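Local coordinates for putative Fe-S biosynthesis protein (Lactobacillus acidophilus, PDB 2QGO) that probably takes part in the biosynthesis of iron-sulfur clusters, although its precise role is not established, at residues A[50-55]-A[108-113]; A[27-32]-A[74-79]. All blocks are in the same frame, centred on the assembly; numbering follows the deposited sequence.

Contact 1: A[50-55]-A[108-113]; sequences FSIIWL and GSVDIG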
ATOM      1  N   PHE A  50       1.587   6.903  -4.737  1.00 31.58           N
ATOM      2  CA  PHE A  50       0.894   5.880  -3.967  1.00 28.96           C
ATOM      3  C   PHE A  50       1.482   5.689  -2.585  1.00 27.38           C
ATOM      4  O   PHE A  50       2.600   6.109  -2.295  1.00 27.73           O
ATOM      5  CB  PHE A  50       0.929   4.524  -4.687  1.00 28.45           C
ATOM      6  CG  PHE A  50       0.376   4.556  -6.082  1.00 28.38           C
ATOM      7  CD1 PHE A  50       1.142   5.052  -7.136  1.00 27.92           C
ATOM      8  CD2 PHE A  50      -0.901   4.090  -6.347  1.00 27.36           C
ATOM      9  CE1 PHE A  50       0.640   5.082  -8.437  1.00 28.42           C
ATOM     10  CE2 PHE A  50      -1.414   4.117  -7.653  1.00 29.34           C
ATOM     11  CZ  PHE A  50      -0.638   4.613  -8.691  1.00 26.88           C
ATOM     12  N   SER A  51       0.713   5.050  -1.721  1.00 26.59           N
ATOM     13  CA  SER A  51       1.199   4.773  -0.387  1.00 26.75           C
ATOM     14  C   SER A  51       0.600   3.488   0.140  1.00 25.05           C
ATOM     15  O   SER A  51      -0.458   3.035  -0.316  1.00 24.13           O
ATOM     16  CB  SER A  51       0.895   5.949   0.553  1.00 29.30           C
ATOM     17  OG  SER A  51      -0.468   6.300   0.528  1.00 31.48           O
ATOM     18  N   ILE A  52       1.314   2.878   1.072  1.00 24.32           N
ATOM     19  CA  ILE A  52       0.868   1.647   1.710  1.00 24.77           C
ATOM     20  C   ILE A  52       0.366   2.018   3.090  1.00 23.79           C
ATOM     21  O   ILE A  52       1.103   2.572   3.899  1.00 22.83           O
ATOM     22  CB  ILE A  52       2.019   0.629   1.880  1.00 25.07           C
ATOM     23  CG1 ILE A  52       2.305  -0.060   0.546  1.00 27.23           C
ATOM     24  CG2 ILE A  52       1.655  -0.404   2.955  1.00 26.31           C
ATOM     25  CD1 ILE A  52       1.124  -0.874   0.024  1.00 30.93           C
ATOM     26  N   ILE A  53      -0.891   1.711   3.355  1.00 22.88           N
ATOM     27  CA  ILE A  53      -1.473   2.006   4.650  1.00 22.63           C
ATOM     28  C   ILE A  53      -1.644   0.686   5.374  1.00 21.34           C
ATOM     29  O   ILE A  53      -2.186  -0.255   4.805  1.00 21.19           O
ATOM     30  CB  ILE A  53      -2.859   2.671   4.488  1.00 21.44           C
ATOM     31  CG1 ILE A  53      -2.736   3.905   3.594  1.00 23.21           C
ATOM     32  CG2 ILE A  53      -3.437   3.027   5.844  1.00 23.37           C
ATOM     33  CD1 ILE A  53      -1.658   4.883   4.027  1.00 23.35           C
ATOM     34  N   TRP A  54      -1.173   0.595   6.611  1.00 21.51           N
ATOM     35  CA  TRP A  54      -1.355  -0.649   7.345  1.00 21.43           C
ATOM     36  C   TRP A  54      -2.368  -0.513   8.482  1.00 21.73           C
ATOM     37  O   TRP A  54      -2.473   0.535   9.120  1.00 22.39           O
ATOM     38  CB  TRP A  54      -0.018  -1.191   7.876  1.00 20.18           C
ATOM     39  CG  TRP A  54       0.640  -0.382   8.939  1.00 21.05           C
ATOM     40  CD1 TRP A  54       1.588   0.582   8.768  1.00 20.20           C
ATOM     41  CD2 TRP A  54       0.445  -0.507  10.357  1.00 20.77           C
ATOM     42  NE1 TRP A  54       2.005   1.061   9.989  1.00 19.21           N
ATOM     43  CE2 TRP A  54       1.320   0.412  10.981  1.00 20.92           C
ATOM     44  CE3 TRP A  54      -0.383  -1.306  11.159  1.00 19.95           C
ATOM     45  CZ2 TRP A  54       1.394   0.552  12.372  1.00 20.45           C
ATOM     46  CZ3 TRP A  54      -0.313  -1.167  12.550  1.00 20.27           C
ATOM     47  CH2 TRP A  54       0.570  -0.242  13.139  1.00 22.66           C
ATOM     48  N   LEU A  55      -3.124  -1.582   8.708  1.00 21.61           N
ATOM     49  CA  LEU A  55      -4.142  -1.617   9.755  1.00 25.06           C
ATOM     50  C   LEU A  55      -4.096  -2.972  10.451  1.00 25.04           C
ATOM     51  O   LEU A  55      -3.361  -3.868  10.033  1.00 24.35           O
ATOM     52  CB  LEU A  55      -5.540  -1.422   9.154  1.00 24.95           C
ATOM     53  CG  LEU A  55      -5.906  -0.142   8.401  1.00 27.00           C
ATOM     54  CD1 LEU A  55      -7.306  -0.315   7.817  1.00 26.65           C
ATOM     55  CD2 LEU A  55      -5.871   1.069   9.333  1.00 27.14           C
ATOM     56  N   GLY A 108       8.209   5.753  -7.620  1.00 27.65           N
ATOM     57  CA  GLY A 108       9.509   5.360  -7.103  1.00 26.77           C
ATOM     58  C   GLY A 108       9.724   5.628  -5.624  1.00 28.83           C
ATOM     59  O   GLY A 108      10.738   5.216  -5.050  1.00 28.13           O
ATOM     60  N   SER A 109       8.781   6.321  -4.994  1.00 29.11           N
ATOM     61  CA  SER A 109       8.912   6.614  -3.570  1.00 31.00           C
ATOM     62  C   SER A 109       7.566   6.502  -2.862  1.00 29.30           C
ATOM     63  O   SER A 109       6.962   7.507  -2.480  1.00 28.45           O
ATOM     64  CB  SER A 109       9.516   8.009  -3.366  1.00 33.52           C
ATOM     65  OG  SER A 109       8.887   8.978  -4.202  1.00 39.16           O
ATOM     66  N   VAL A 110       7.110   5.263  -2.699  1.00 27.87           N
ATOM     67  CA  VAL A 110       5.843   4.962  -2.043  1.00 27.17           C
ATOM     68  C   VAL A 110       5.989   5.151  -0.537  1.00 26.23           C
ATOM     69  O   VAL A 110       6.942   4.660   0.072  1.00 25.42           O
ATOM     70  CB  VAL A 110       5.399   3.494  -2.308  1.00 27.43           C
ATOM     71  CG1 VAL A 110       4.047   3.229  -1.642  1.00 25.45           C
ATOM     72  CG2 VAL A 110       5.325   3.219  -3.812  1.00 25.37           C
ATOM     73  N   ASP A 111       5.039   5.863   0.058  1.00 26.87           N
ATOM     74  CA  ASP A 111       5.060   6.108   1.496  1.00 29.27           C
ATOM     75  C   ASP A 111       4.308   5.026   2.276  1.00 27.98           C
ATOM     76  O   ASP A 111       3.463   4.318   1.734  1.00 27.09           O
ATOM     77  CB  ASP A 111       4.434   7.468   1.818  1.00 33.81           C
ATOM     78  CG  ASP A 111       5.084   8.602   1.060  1.00 37.87           C
ATOM     79  OD1 ASP A 111       6.333   8.713   1.094  1.00 41.00           O
ATOM     80  OD2 ASP A 111       4.348   9.392   0.432  1.00 41.87           O
ATOM     81  N   ILE A 112       4.644   4.895   3.550  1.00 26.17           N
ATOM     82  CA  ILE A 112       3.981   3.940   4.418  1.00 26.40           C
ATOM     83  C   ILE A 112       3.358   4.719   5.567  1.00 25.56           C
ATOM     84  O   ILE A 112       4.010   5.564   6.180  1.00 24.30           O
ATOM     85  CB  ILE A 112       4.964   2.921   5.010  1.00 28.48           C
ATOM     86  CG1 ILE A 112       5.415   1.937   3.924  1.00 29.38           C
ATOM     87  CG2 ILE A 112       4.305   2.186   6.182  1.00 27.88           C
ATOM     88  CD1 ILE A 112       6.485   0.987   4.406  1.00 31.70           C
ATOM     89  N   GLY A 113       2.098   4.431   5.858  1.00 24.71           N
ATOM     90  CA  GLY A 113       1.441   5.124   6.941  1.00 24.57           C
ATOM     91  C   GLY A 113       0.617   4.233   7.844  1.00 23.48           C
ATOM     92  O   GLY A 113      -0.059   3.306   7.388  1.00 22.74           O
TER
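Ile-52 and Gly-113 lie at the tight end of a parallel strand pairing, in which Ser-51, Ile-52 and Ile-53 run level with Asp-111, Ile-112 and Gly-113. Both peptide groups flanking Ile-52 bond across: its N gives a bond to Asp-111 O (2.7 Å, 165° at the hydrogen), and its O accepts Gly-113 N at 2.9 Å. Gly-113 O in turn takes the amide of Trp-54 at 3.0 Å and also receives the CA-H of Ile-53. On the face shared with Ser-51 and Asp-111, Ile-53 leans over the glycine, its CG2 lying 3.7 Å from Gly-113 O. Ile-53 CD1 also lies near Gly-113, 4.0 Å from its O, where the residue has no side chain.

On the other face the packing is apolar. Ile-112 spreads its two branches along the partner strand: CG1 touches Ile-52 CB, and with CG1 anti to the carbonyl carbon (chi1 -72°), CG2 is left anti to the backbone N and reaches the edge of the Trp-54 indole, 4.1 Å from CD1. Val-110 CG1 lies against the backbone of the first strand, 3.5 Å from Ser-51 CA.

Toward Phe-50 the pairing slackens. Asp-111 N reaches Phe-50 O only through a weak bond of 3.4 Å, and the chain turns a corner at Gly-108 and Ser-109. Asp-111, partly exposed, meets Ser-51 through CB, its carboxylate being engaged by His-49; Ile-112 and Trp-54 are also partly open to solvent. In the mixed sheet, strand 50-55 is flanked on its other edge by the antiparallel strand 25-30, and strand 104-114 by the antiparallel strand 96-101, whose Leu-97 and Leu-99 pack on Val-110.

Contact 2: A[27-32]-A[74-79]; sequences ILITDD and IYTSDF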
ATOM      1  N   ILE A  27      -3.151  -1.724   2.752  1.00 21.10           N
ATOM      2  CA  ILE A  27      -4.024  -1.045   1.809  1.00 23.12           C
ATOM      3  C   ILE A  27      -3.182  -0.206   0.862  1.00 23.82           C
ATOM      4  O   ILE A  27      -2.513   0.734   1.285  1.00 24.18           O
ATOM      5  CB  ILE A  27      -5.010  -0.115   2.551  1.00 24.94           C
ATOM      6  CG1 ILE A  27      -5.887  -0.937   3.494  1.00 25.56           C
ATOM      7  CG2 ILE A  27      -5.840   0.677   1.548  1.00 24.89           C
ATOM      8  CD1 ILE A  27      -6.728  -0.093   4.443  1.00 28.65           C
ATOM      9  N   LEU A  28      -3.208  -0.559  -0.418  1.00 24.17           N
ATOM     10  CA  LEU A  28      -2.460   0.177  -1.430  1.00 26.06           C
ATOM     11  C   LEU A  28      -3.429   1.146  -2.091  1.00 27.29           C
ATOM     12  O   LEU A  28      -4.463   0.743  -2.607  1.00 29.43           O
ATOM     13  CB  LEU A  28      -1.885  -0.787  -2.474  1.00 23.69           C
ATOM     14  CG  LEU A  28      -1.201  -0.199  -3.718  1.00 26.31           C
ATOM     15  CD1 LEU A  28      -0.003   0.664  -3.303  1.00 25.64           C
ATOM     16  CD2 LEU A  28      -0.747  -1.347  -4.641  1.00 25.13           C
ATOM     17  N   ILE A  29      -3.105   2.428  -2.064  1.00 28.44           N
ATOM     18  CA  ILE A  29      -3.984   3.415  -2.668  1.00 29.95           C
ATOM     19  C   ILE A  29      -3.203   4.560  -3.279  1.00 29.18           C
ATOM     20  O   ILE A  29      -2.005   4.712  -3.039  1.00 26.75           O
ATOM     21  CB  ILE A  29      -4.941   4.002  -1.629  1.00 30.46           C
ATOM     22  CG1 ILE A  29      -4.131   4.660  -0.517  1.00 31.84           C
ATOM     23  CG2 ILE A  29      -5.832   2.909  -1.067  1.00 33.02           C
ATOM     24  CD1 ILE A  29      -4.959   5.470   0.438  1.00 37.12           C
ATOM     25  N   THR A  30      -3.894   5.357  -4.088  1.00 30.44           N
ATOM     26  CA  THR A  30      -3.274   6.518  -4.705  1.00 32.89           C
ATOM     27  C   THR A  30      -3.420   7.565  -3.624  1.00 32.49           C
ATOM     28  O   THR A  30      -4.334   7.498  -2.808  1.00 34.33           O
ATOM     29  CB  THR A  30      -4.051   7.018  -5.940  1.00 34.78           C
ATOM     30  OG1 THR A  30      -5.314   7.539  -5.513  1.00 37.57           O
ATOM     31  CG2 THR A  30      -4.289   5.893  -6.927  1.00 35.67           C
ATOM     32  N   ASP A  31      -2.523   8.530  -3.599  1.00 33.28           N
ATOM     33  CA  ASP A  31      -2.612   9.565  -2.592  1.00 32.81           C
ATOM     34  C   ASP A  31      -2.661  10.905  -3.305  1.00 31.23           C
ATOM     35  O   ASP A  31      -1.623  11.503  -3.566  1.00 31.39           O
ATOM     36  CB  ASP A  31      -1.393   9.504  -1.668  1.00 34.44           C
ATOM     37  CG  ASP A  31      -1.554  10.374  -0.446  1.00 35.77           C
ATOM     38  OD1 ASP A  31      -2.499  11.198  -0.429  1.00 36.19           O
ATOM     39  OD2 ASP A  31      -0.738  10.240   0.491  1.00 37.03           O
ATOM     40  N   ASP A  32      -3.864  11.365  -3.630  1.00 30.45           N
ATOM     41  CA  ASP A  32      -4.025  12.640  -4.310  1.00 30.00           C
ATOM     42  C   ASP A  32      -4.471  13.725  -3.330  1.00 29.02           C
ATOM     43  O   ASP A  32      -4.894  14.806  -3.738  1.00 29.52           O
ATOM     44  CB  ASP A  32      -5.046  12.506  -5.446  1.00 30.51           C
ATOM     45  CG  ASP A  32      -6.436  12.167  -4.950  1.00 32.21           C
ATOM     46  OD1 ASP A  32      -6.608  11.935  -3.736  1.00 33.89           O
ATOM     47  OD2 ASP A  32      -7.362  12.130  -5.780  1.00 33.21           O
ATOM     48  N   ILE A  74      -3.275  -7.783   1.382  1.00 22.64           N
ATOM     49  CA  ILE A  74      -3.262  -6.454   0.780  1.00 23.42           C
ATOM     50  C   ILE A  74      -4.547  -6.155   0.023  1.00 24.17           C
ATOM     51  O   ILE A  74      -5.028  -6.973  -0.753  1.00 26.02           O
ATOM     52  CB  ILE A  74      -2.021  -6.282  -0.154  1.00 22.99           C
ATOM     53  CG1 ILE A  74      -2.059  -4.911  -0.839  1.00 22.62           C
ATOM     54  CG2 ILE A  74      -1.960  -7.419  -1.178  1.00 22.39           C
ATOM     55  CD1 ILE A  74      -0.754  -4.533  -1.522  1.00 22.69           C
ATOM     56  N   TYR A  75      -5.087  -4.964   0.254  1.00 24.36           N
ATOM     57  CA  TYR A  75      -6.346  -4.532  -0.351  1.00 24.22           C
ATOM     58  C   TYR A  75      -6.268  -3.180  -1.054  1.00 23.89           C
ATOM     59  O   TYR A  75      -5.258  -2.485  -0.991  1.00 20.60           O
ATOM     60  CB  TYR A  75      -7.418  -4.417   0.732  1.00 24.22           C
ATOM     61  CG  TYR A  75      -7.746  -5.710   1.435  1.00 26.49           C
ATOM     62  CD1 TYR A  75      -8.926  -6.389   1.152  1.00 26.83           C
ATOM     63  CD2 TYR A  75      -6.885  -6.253   2.390  1.00 27.54           C
ATOM     64  CE1 TYR A  75      -9.250  -7.580   1.803  1.00 27.99           C
ATOM     65  CE2 TYR A  75      -7.198  -7.458   3.051  1.00 26.64           C
ATOM     66  CZ  TYR A  75      -8.389  -8.113   2.748  1.00 27.73           C
ATOM     67  OH  TYR A  75      -8.733  -9.294   3.377  1.00 28.92           O
ATOM     68  N   THR A  76      -7.371  -2.825  -1.708  1.00 24.57           N
ATOM     69  CA  THR A  76      -7.512  -1.546  -2.390  1.00 24.92           C
ATOM     70  C   THR A  76      -9.008  -1.295  -2.595  1.00 25.79           C
ATOM     71  O   THR A  76      -9.839  -2.067  -2.119  1.00 23.75           O
ATOM     72  CB  THR A  76      -6.783  -1.533  -3.748  1.00 26.45           C
ATOM     73  OG1 THR A  76      -6.646  -0.181  -4.196  1.00 26.26           O
ATOM     74  CG2 THR A  76      -7.556  -2.328  -4.790  1.00 25.95           C
ATOM     75  N   SER A  77      -9.354  -0.212  -3.281  1.00 26.64           N
ATOM     76  CA  SER A  77     -10.758   0.106  -3.523  1.00 27.34           C
ATOM     77  C   SER A  77     -11.064   0.139  -5.013  1.00 28.31           C
ATOM     78  O   SER A  77     -10.158   0.104  -5.850  1.00 27.62           O
ATOM     79  CB  SER A  77     -11.131   1.453  -2.882  1.00 28.43           C
ATOM     80  OG  SER A  77     -10.444   2.541  -3.477  1.00 26.07           O
ATOM     81  N   ASP A  78     -12.344   0.198  -5.351  1.00 31.58           N
ATOM     82  CA  ASP A  78     -12.722   0.227  -6.755  1.00 33.73           C
ATOM     83  C   ASP A  78     -12.164   1.477  -7.416  1.00 33.15           C
ATOM     84  O   ASP A  78     -11.751   1.457  -8.575  1.00 34.30           O
ATOM     85  CB  ASP A  78     -14.248   0.127  -6.889  1.00 37.19           C
ATOM     86  CG  ASP A  78     -14.747  -1.302  -6.670  1.00 40.97           C
ATOM     87  OD1 ASP A  78     -14.170  -2.220  -7.299  1.00 40.86           O
ATOM     88  OD2 ASP A  78     -15.702  -1.520  -5.878  1.00 43.13           O
ATOM     89  N   PHE A  79     -12.109   2.564  -6.664  1.00 33.58           N
ATOM     90  CA  PHE A  79     -11.562   3.801  -7.203  1.00 33.02           C
ATOM     91  C   PHE A  79     -10.058   3.710  -7.441  1.00 32.80           C
ATOM     92  O   PHE A  79      -9.552   4.100  -8.497  1.00 31.71           O
ATOM     93  CB  PHE A  79     -11.812   4.954  -6.242  1.00 32.89           C
ATOM     94  CG  PHE A  79     -11.088   6.210  -6.626  1.00 33.84           C
ATOM     95  CD1 PHE A  79     -11.462   6.918  -7.771  1.00 33.97           C
ATOM     96  CD2 PHE A  79     -10.015   6.673  -5.865  1.00 32.39           C
ATOM     97  CE1 PHE A  79     -10.777   8.072  -8.154  1.00 33.74           C
ATOM     98  CE2 PHE A  79      -9.320   7.831  -6.237  1.00 32.89           C
ATOM     99  CZ  PHE A  79      -9.700   8.531  -7.383  1.00 33.39           C
TER
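Thr-76 reaches across to the main chain of Leu-28, its hydroxyl OG1 donating to Leu-28 O over 2.9 Å. The rotamer makes this possible: OG1 stands opposite the threonine's own backbone N (chi1 -165°), turned to the neighbouring strand, and the bond meets the carbonyl almost end-on, with a C=O...OG1 angle of 171°. One residue earlier the link is made by the backbones, Leu-28 N bonding to Tyr-75 O at 2.9 Å, and the same oxygen receives the CA-H of Ile-27. This is the parallel pairing of strands 25-30 and 73-76 within the mixed sheet, with Ile-27 level with Tyr-75; beyond Tyr-75 a side-chain hydroxyl takes up the bonding to Leu-28 O. A valine in place of Thr-76 would probably leave the buried Leu-28 carbonyl without this donor and weaken the link where the strands diverge.

Ile-74 is drawn out along its chain, with CG1 anti to the backbone N (chi1 177°) and the side chain extended to CD1, which thus arrives beside Leu-28 CB, 4.0 Å away. Leu-28 also packs on Ile-52 of the adjoining strand. Past the strand, Ser-77 is the N-cap of the short helix 78-81, from which the exposed side chain of Phe-79 comes back beside Thr-30, its CE2 4.1 Å from Thr-30 OG1. The two side chains cross at about a right angle, while the Thr-30 amide bonds to Asp-80 of that helix.

How the contacts relate
The two contacts belong to one mixed sheet, their centres 10 Å apart, and meet where strands 25-30 and 50-55 run antiparallel as neighbours. Ile-53 O to Ile-27 N (2.7 Å) and Ser-51 N to Ile-29 O (3.0 Å) are probable hydrogen bonds between them. Four strands thus lie side by side in the order 104-114, 50-55, 25-30, 73-76. Along the chain the segments alternate: 27-32 of contact 2, 50-55 of contact 1, 74-79 of contact 2, then 108-113 of contact 1. The inner two strands follow each other in the chain, whereas each parallel pairing joins distant parts, tying early and late portions of the iron-sulfur cluster biosynthesis family region into one sheet.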